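Local coordinates for protein L-talarate/Galactarate Dehydratase (Salmonella typhimurium, PDB 2PP0) that dehydrates L-talarate (L-altrarate) and galactarate to 5-keto-4-deoxy-D-glucarate and also epimerises L-talarate to galactarate, using one magnesium ion per subunit, at residues D160-Y165 with L337-P342; N354-E359 with R385-L390. All blocks are in the same frame, centred on the assembly; numbering follows the deposited sequence.

Contact 1. Residues D160-Y165 with L337-P342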
# COMPACT_ATOMS: atom_id res chain seq x y z
N ASP B 160 -10.63 -15.89 0.58
CA ASP B 160 -9.94 -16.96 -0.14
C ASP B 160 -10.53 -17.24 -1.52
O ASP B 160 -9.99 -18.04 -2.28
CB ASP B 160 -9.97 -18.26 0.67
CG ASP B 160 -9.39 -18.11 2.06
OD1 ASP B 160 -8.27 -17.58 2.19
OD2 ASP B 160 -10.07 -18.52 3.02
N SER B 161 -11.66 -16.60 -1.81
CA SER B 161 -12.33 -16.74 -3.09
C SER B 161 -13.12 -15.45 -3.35
O SER B 161 -13.39 -14.69 -2.42
CB SER B 161 -13.28 -17.95 -3.09
OG SER B 161 -14.33 -17.79 -2.16
N VAL B 162 -13.50 -15.21 -4.60
CA VAL B 162 -14.23 -14.00 -4.95
C VAL B 162 -15.48 -14.28 -5.79
O VAL B 162 -15.45 -15.09 -6.71
CB VAL B 162 -13.32 -13.02 -5.74
CG1 VAL B 162 -14.09 -11.75 -6.10
CG2 VAL B 162 -12.09 -12.68 -4.92
N GLN B 163 -16.58 -13.60 -5.45
CA GLN B 163 -17.84 -13.74 -6.20
C GLN B 163 -17.49 -13.48 -7.66
O GLN B 163 -16.77 -12.53 -7.96
CB GLN B 163 -18.86 -12.68 -5.79
CG GLN B 163 -19.29 -12.67 -4.35
CD GLN B 163 -20.23 -11.51 -4.07
OE1 GLN B 163 -19.87 -10.35 -4.24
NE2 GLN B 163 -21.44 -11.83 -3.64
N CYS B 164 -18.02 -14.30 -8.56
CA CYS B 164 -17.71 -14.14 -9.98
C CYS B 164 -18.96 -14.12 -10.86
O CYS B 164 -19.89 -14.90 -10.65
CB CYS B 164 -16.78 -15.29 -10.39
SG CYS B 164 -16.03 -15.16 -12.03
N TYR B 165 -18.97 -13.22 -11.85
CA TYR B 165 -20.09 -13.12 -12.78
C TYR B 165 -19.53 -13.29 -14.20
O TYR B 165 -18.35 -13.04 -14.44
CB TYR B 165 -20.80 -11.76 -12.63
CG TYR B 165 -20.05 -10.57 -13.18
CD1 TYR B 165 -20.16 -10.20 -14.53
CD2 TYR B 165 -19.23 -9.79 -12.36
CE1 TYR B 165 -19.48 -9.10 -15.04
CE2 TYR B 165 -18.54 -8.69 -12.86
CZ TYR B 165 -18.67 -8.35 -14.20
OH TYR B 165 -17.99 -7.26 -14.70
N LEU B 337 -5.95 -9.18 -6.64
CA LEU B 337 -6.18 -7.81 -6.20
C LEU B 337 -7.53 -7.65 -5.50
O LEU B 337 -7.62 -6.98 -4.48
CB LEU B 337 -6.09 -6.85 -7.41
CG LEU B 337 -4.74 -6.88 -8.15
CD1 LEU B 337 -4.78 -5.95 -9.36
CD2 LEU B 337 -3.64 -6.47 -7.19
N SER B 338 -8.57 -8.27 -6.04
CA SER B 338 -9.88 -8.17 -5.43
C SER B 338 -9.91 -8.92 -4.09
O SER B 338 -10.60 -8.51 -3.16
CB SER B 338 -10.96 -8.72 -6.37
OG SER B 338 -10.66 -10.04 -6.76
N ALA B 339 -9.15 -10.01 -3.99
CA ALA B 339 -9.08 -10.77 -2.74
C ALA B 339 -8.55 -9.89 -1.62
O ALA B 339 -8.93 -10.04 -0.45
CB ALA B 339 -8.16 -11.99 -2.92
N ALA B 340 -7.67 -8.96 -1.98
CA ALA B 340 -7.06 -8.05 -1.01
C ALA B 340 -7.91 -6.82 -0.70
O ALA B 340 -7.55 -6.03 0.16
CB ALA B 340 -5.69 -7.62 -1.51
N TYR B 341 -9.04 -6.66 -1.38
CA TYR B 341 -9.89 -5.49 -1.14
C TYR B 341 -10.70 -5.68 0.15
O TYR B 341 -11.28 -6.75 0.37
CB TYR B 341 -10.83 -5.26 -2.33
CG TYR B 341 -11.44 -3.88 -2.37
CD1 TYR B 341 -10.64 -2.75 -2.57
CD2 TYR B 341 -12.81 -3.69 -2.18
CE1 TYR B 341 -11.20 -1.47 -2.56
CE2 TYR B 341 -13.37 -2.41 -2.17
CZ TYR B 341 -12.56 -1.31 -2.36
OH TYR B 341 -13.10 -0.05 -2.31
N PRO B 342 -10.76 -4.65 1.01
CA PRO B 342 -11.51 -4.74 2.27
C PRO B 342 -13.01 -4.96 2.16
O PRO B 342 -13.58 -5.70 2.96
CB PRO B 342 -11.15 -3.43 2.97
CG PRO B 342 -10.92 -2.49 1.83
CD PRO B 342 -10.12 -3.33 0.87
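V162 lays both methyl groups beside the hydroxyl of S338, and CG2 alone goes on to A339. The closest approach is V162 CG2 to S338 OG, at 3.5 Å. The other methyl is a little farther, with V162 CG1 3.9 Å from S338 OG. The serine oxygen therefore faces the fork of the valine. V162 CG2 reaches on along the helix, to 4.1 Å from the backbone N of A339. It also comes within 4.5 Å of A339 CB, the one apolar side-chain pair of the contact.

The V162 side chain leaves strand 161-166 facing the helix end. Its CG1 is anti to the backbone N (chi1 -180°), which leaves CG2 beside that N and on the side of A339. In S338 the chi1 of 56° sets OG between the backbone N and the carbonyl carbon. From there the hydroxyl turns back to its own helix 331-339. H334 O is its stronger partner. L335 O is also in range, so the single proton is shared or goes to one of them. V162 supplies only carbon.

Further out, P345 touches both V162 and S338, and I370 lies against A339. The V162 backbone bonds to M368 of the antiparallel strand 367-369. On the other edge, Q163 bonds to L347 of strand 346-349. At the helix end, Y341 N bonds to S338 O at 3.0 Å.

This is helix-on-strand packing in the modified beta/alpha barrel of the mandelate racemase family. The last turn of outer helix 331-339 lies on barrel strand 161-166. All three touching residues are buried. The hydroxyl has partners within its own helix, so the valine methyls cover it probably at little polar cost.

Contact 2. Residues N354-E359 with R385-L390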
# COMPACT_ATOMS: atom_id res chain seq x y z
N ASN B 354 -7.96 -18.14 -21.15
CA ASN B 354 -7.70 -19.50 -20.67
C ASN B 354 -6.56 -20.22 -21.39
O ASN B 354 -5.67 -20.77 -20.75
CB ASN B 354 -8.96 -20.38 -20.74
CG ASN B 354 -9.99 -20.00 -19.70
OD1 ASN B 354 -9.68 -19.33 -18.72
ND2 ASN B 354 -11.23 -20.45 -19.91
N PRO B 355 -6.58 -20.23 -22.74
CA PRO B 355 -5.53 -20.91 -23.50
C PRO B 355 -4.10 -20.35 -23.40
O PRO B 355 -3.15 -21.00 -23.84
CB PRO B 355 -6.07 -20.89 -24.93
CG PRO B 355 -6.93 -19.66 -24.96
CD PRO B 355 -7.63 -19.72 -23.63
N LEU B 356 -3.94 -19.16 -22.83
CA LEU B 356 -2.61 -18.58 -22.72
C LEU B 356 -1.81 -19.21 -21.58
O LEU B 356 -0.58 -19.13 -21.55
CB LEU B 356 -2.69 -17.07 -22.46
CG LEU B 356 -3.18 -16.15 -23.58
CD1 LEU B 356 -3.14 -14.71 -23.07
CD2 LEU B 356 -2.29 -16.29 -24.81
N PHE B 357 -2.52 -19.83 -20.65
CA PHE B 357 -1.88 -20.43 -19.48
C PHE B 357 -2.10 -21.93 -19.33
O PHE B 357 -3.10 -22.48 -19.79
CB PHE B 357 -2.37 -19.71 -18.23
CG PHE B 357 -2.29 -18.21 -18.32
CD1 PHE B 357 -1.06 -17.57 -18.33
CD2 PHE B 357 -3.45 -17.45 -18.41
CE1 PHE B 357 -0.97 -16.18 -18.44
CE2 PHE B 357 -3.38 -16.06 -18.52
CZ PHE B 357 -2.14 -15.43 -18.54
N ASN B 358 -1.15 -22.58 -18.68
CA ASN B 358 -1.23 -24.02 -18.45
C ASN B 358 -2.24 -24.35 -17.36
O ASN B 358 -2.85 -25.42 -17.37
CB ASN B 358 0.15 -24.55 -18.06
CG ASN B 358 1.13 -24.53 -19.21
OD1 ASN B 358 2.31 -24.26 -19.04
ND2 ASN B 358 0.63 -24.84 -20.40
N GLU B 359 -2.42 -23.42 -16.42
CA GLU B 359 -3.34 -23.61 -15.30
C GLU B 359 -4.67 -22.88 -15.48
O GLU B 359 -4.74 -21.84 -16.13
CB GLU B 359 -2.67 -23.14 -14.01
CG GLU B 359 -1.25 -23.68 -13.80
CD GLU B 359 -0.18 -22.86 -14.50
OE1 GLU B 359 -0.52 -21.98 -15.32
OE2 GLU B 359 1.02 -23.10 -14.24
N ARG B 385 2.98 -19.19 -27.05
CA ARG B 385 4.18 -19.03 -27.86
C ARG B 385 3.78 -19.08 -29.32
O ARG B 385 4.29 -18.32 -30.14
CB ARG B 385 5.18 -20.15 -27.55
CG ARG B 385 5.55 -20.27 -26.07
CD ARG B 385 6.12 -18.96 -25.52
NE ARG B 385 6.70 -19.15 -24.20
CZ ARG B 385 7.28 -18.19 -23.48
NH1 ARG B 385 7.36 -16.95 -23.95
NH2 ARG B 385 7.79 -18.48 -22.29
N ARG B 386 2.86 -19.99 -29.65
CA ARG B 386 2.37 -20.13 -31.02
C ARG B 386 1.74 -18.82 -31.49
O ARG B 386 1.84 -18.46 -32.66
CB ARG B 386 1.33 -21.25 -31.12
CG ARG B 386 1.85 -22.63 -31.48
CD ARG B 386 0.67 -23.57 -31.74
NE ARG B 386 -0.31 -22.96 -32.65
CZ ARG B 386 -1.53 -23.45 -32.88
NH1 ARG B 386 -1.93 -24.56 -32.27
NH2 ARG B 386 -2.35 -22.82 -33.72
N TRP B 387 1.07 -18.13 -30.57
CA TRP B 387 0.41 -16.87 -30.91
C TRP B 387 1.29 -15.63 -30.84
O TRP B 387 0.83 -14.52 -31.08
CB TRP B 387 -0.82 -16.66 -30.02
CG TRP B 387 -1.99 -17.51 -30.40
CD1 TRP B 387 -2.29 -17.99 -31.64
CD2 TRP B 387 -3.06 -17.93 -29.54
NE1 TRP B 387 -3.48 -18.67 -31.61
CE2 TRP B 387 -3.97 -18.65 -30.33
CE3 TRP B 387 -3.33 -17.76 -28.17
CZ2 TRP B 387 -5.15 -19.20 -29.81
CZ3 TRP B 387 -4.50 -18.31 -27.65
CH2 TRP B 387 -5.39 -19.02 -28.47
N THR B 388 2.57 -15.82 -30.51
CA THR B 388 3.49 -14.69 -30.43
C THR B 388 3.93 -14.30 -31.84
O THR B 388 4.37 -15.14 -32.61
CB THR B 388 4.73 -15.06 -29.59
OG1 THR B 388 4.34 -15.29 -28.23
CG2 THR B 388 5.75 -13.94 -29.64
N GLN B 389 3.79 -13.01 -32.16
CA GLN B 389 4.18 -12.52 -33.48
C GLN B 389 5.51 -11.78 -33.43
O GLN B 389 6.28 -11.82 -34.38
CB GLN B 389 3.10 -11.61 -34.06
CG GLN B 389 1.93 -12.38 -34.67
CD GLN B 389 0.81 -11.47 -35.15
OE1 GLN B 389 1.00 -10.26 -35.33
NE2 GLN B 389 -0.37 -12.04 -35.36
N LEU B 390 5.78 -11.11 -32.31
CA LEU B 390 7.02 -10.38 -32.14
C LEU B 390 7.59 -10.66 -30.75
O LEU B 390 6.83 -10.93 -29.82
CB LEU B 390 6.78 -8.87 -32.27
CG LEU B 390 6.34 -8.30 -33.63
CD1 LEU B 390 5.95 -6.84 -33.49
CD2 LEU B 390 7.47 -8.46 -34.64
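W387 meets P355 and L356 with the rim of its indole, not with a face. P355 CG and L356 CD2 both lie near the ring plane, at the edge of the six-membered ring. The proline faces the CZ3-CH2 side of that ring, where P355 CG is 3.9 Å from W387 CZ3 and also 3.9 Å from W387 CH2. P355 CB is slightly farther, 4.1 Å from W387 CZ3. The two side chains cross at a slant.

The leucine takes the neighbouring part of the same rim. L356 CD2 is 3.8 Å from W387 CE3, and the side chains cross at about a right angle. The CB of L356 leaves the backbone at an angle to the other segment. With CG anti to the carbonyl carbon (chi1 -70°), the branch extends so that CD2 reaches the indole. W387 has a similar first torsion (chi1 -75°), and its benzene ring is carried toward the short 3-10 turn 354-356.

W387 sits at the junction between helix 382-386 and strand 388-395. T388 N bonds to R385 O there, and T388 OG1 bonds to A384 O. L38 and P39 of strand 28-40 also pack on W387, and its backbone pairs with F37. A classic beta bulge follows, with Q389 and L390 both facing L35. In the 354-359 segment, P355 O accepts from S381 OG, and the L356 backbone bonds to S381.

Here a barrel-domain loop meets the turn just before strand 388-395, where the chain rejoins the N-terminal capping domain of the enolase superfamily. The cross-segment contacts are carbon against carbon. Edge-on approach of aliphatic groups to the indole implies dispersion and hydrophobic packing, while polar bonds to neighbouring parts of the chain position the backbones.

In the fold
From the N terminus the chain first builds three strands of the capping domain's antiparallel sheet, 28-40, 57-69 and 74-81, and the helices that follow. Strand 161-166 then begins the barrel and opens contact 1. Six further parallel strands follow, and helix 331-339 closes this loop of 171 residues. Strand 346-349 comes back beside 161-166. Contact 2 opens after it and closes at 385-390, a loop of 25 residues. The two are in series, neither nested nor crossed, with centres 25 Å apart. Contact 1 lies within the barrel, where the ring closes. Contact 2 ties a late barrel loop to the capping domain, where strand 388-395 returns beside 28-40.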